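PDB 3M7N: exosome complex component Rrp41 from Archaeoglobus fulgidus, which probably degrades RNA from the 3' end as the catalytic exoribonuclease of the archaeal exosome, and may also synthesize heteromeric RNA tails. Local coordinates for residues M158-A163 against K224-I229. The protein carries 1 engineered substitution. Sequence-based numbering, arbitrary orientation.
Sequences MITSVA and KGALQI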
# COMPACT_ATOMS: atom_id res chain seq x y z
N MET E 158 -28.79 22.32 -2.03
CA MET E 158 -28.89 20.93 -2.37
C MET E 158 -28.31 20.61 -3.74
O MET E 158 -28.14 21.48 -4.58
CB MET E 158 -30.35 20.50 -2.29
CG MET E 158 -30.78 20.15 -0.86
SD MET E 158 -30.70 18.37 -0.72
CE MET E 158 -31.00 18.00 -2.45
N ILE E 159 -28.01 19.34 -3.94
CA ILE E 159 -27.45 18.90 -5.19
C ILE E 159 -28.52 18.04 -5.84
O ILE E 159 -29.04 17.12 -5.23
CB ILE E 159 -26.15 18.09 -4.95
CG1 ILE E 159 -24.99 19.02 -4.59
CG2 ILE E 159 -25.80 17.28 -6.16
CD1 ILE E 159 -24.60 19.99 -5.71
N THR E 160 -28.84 18.35 -7.09
CA THR E 160 -29.89 17.61 -7.76
C THR E 160 -29.41 17.26 -9.16
O THR E 160 -28.76 18.06 -9.83
CB THR E 160 -31.23 18.43 -7.80
OG1 THR E 160 -31.55 18.90 -6.48
CG2 THR E 160 -32.38 17.59 -8.35
N SER E 161 -29.75 16.07 -9.61
CA SER E 161 -29.07 15.55 -10.77
C SER E 161 -29.99 14.77 -11.69
O SER E 161 -30.81 13.98 -11.22
CB SER E 161 -27.89 14.69 -10.28
OG SER E 161 -27.26 14.00 -11.34
N VAL E 162 -29.86 15.00 -12.99
CA VAL E 162 -30.48 14.18 -14.02
C VAL E 162 -29.64 14.22 -15.29
O VAL E 162 -28.91 15.18 -15.52
CB VAL E 162 -31.85 14.74 -14.50
CG1 VAL E 162 -32.88 13.63 -14.61
CG2 VAL E 162 -32.31 15.88 -13.66
N ALA E 163 -29.81 13.23 -16.14
CA ALA E 163 -29.20 13.24 -17.46
C ALA E 163 -30.26 13.54 -18.53
O ALA E 163 -31.43 13.26 -18.36
CB ALA E 163 -28.54 11.89 -17.76
N LYS E 224 -35.44 21.69 -15.78
CA LYS E 224 -36.83 21.37 -15.51
C LYS E 224 -36.96 20.07 -14.70
O LYS E 224 -37.53 20.06 -13.61
CB LYS E 224 -37.61 21.28 -16.83
CG LYS E 224 -39.01 20.74 -16.67
CD LYS E 224 -39.81 20.90 -17.96
CE LYS E 224 -41.19 20.26 -17.86
NZ LYS E 224 -41.73 20.01 -19.24
N GLY E 225 -36.44 18.97 -15.23
CA GLY E 225 -36.44 17.72 -14.50
C GLY E 225 -35.80 17.87 -13.13
O GLY E 225 -36.30 17.34 -12.14
N ALA E 226 -34.69 18.60 -13.07
CA ALA E 226 -33.99 18.80 -11.79
C ALA E 226 -34.90 19.42 -10.74
O ALA E 226 -34.89 19.01 -9.58
CB ALA E 226 -32.71 19.63 -11.98
N LEU E 227 -35.69 20.41 -11.14
CA LEU E 227 -36.64 21.03 -10.21
C LEU E 227 -37.70 20.04 -9.74
O LEU E 227 -38.13 20.11 -8.59
CB LEU E 227 -37.29 22.27 -10.80
CG LEU E 227 -36.34 23.47 -10.71
CD1 LEU E 227 -36.84 24.64 -11.55
CD2 LEU E 227 -36.09 23.87 -9.25
N GLN E 228 -38.11 19.13 -10.60
CA GLN E 228 -39.08 18.11 -10.20
C GLN E 228 -38.48 17.18 -9.14
O GLN E 228 -39.04 17.02 -8.06
CB GLN E 228 -39.60 17.31 -11.42
CG GLN E 228 -40.45 18.15 -12.38
CD GLN E 228 -41.06 17.36 -13.55
OE1 GLN E 228 -42.06 17.79 -14.13
NE2 GLN E 228 -40.46 16.24 -13.90
N ILE E 229 -37.33 16.59 -9.45
CA ILE E 229 -36.63 15.71 -8.50
C ILE E 229 -36.36 16.43 -7.19
O ILE E 229 -36.55 15.87 -6.11
CB ILE E 229 -35.29 15.23 -9.08
CG1 ILE E 229 -35.52 14.42 -10.35
CG2 ILE E 229 -34.49 14.40 -8.06
CD1 ILE E 229 -34.24 14.06 -11.04
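V162 and I229 make the apolar part of the contact where strand 158-163 lies against helix 224-229. The end of I229, CD1, reaches the fork of the valine, 3.7 Å from V162 CG2 and nearly as close to CG1, the two side chains meeting at a slant. V162 CG2 also touches the helix itself, 3.7 Å from A226 N and 4.1 Å from A226 CB, at the turn where G225 presents no side chain and backbone is met instead. Two residues earlier on the strand, T160 passes alongside I229, the two side chains running in opposite directions. Its CG2, set anti to the backbone N (OG1 at chi1 -51°), lies 3.8 Å from I229 CB and about as far from I229 CG2.

Apolar groups also rest on backbone oxygens. T160 CG2 sits 3.1 Å from A226 O, a tight approach, and I229 CD1 lies 3.4 Å from S161 O; neither methyl makes a hydrogen bond.

The hydroxyls of T160 and S161 find partners outside the two segments: T160 OG1 is hydrogen-bonded to Q233 NE2, farther along the same helix, whereas S161, with its CB turned away from the helix, has OG hydrogen-bonded to F189 O of the adjacent strand. L26 covers V162 and I229 from a loop.

The axes of segments 158-163 and 224-229 approach to 7.5 Å, their N-to-C directions 129° apart. Strand 158-167 carries helix 212-248 on one face and touches helix 136-150 through S161 and M158; in this buried contact the long C-terminal helix packs on the four-stranded antiparallel sheet of the alpha/beta RNase PH fold.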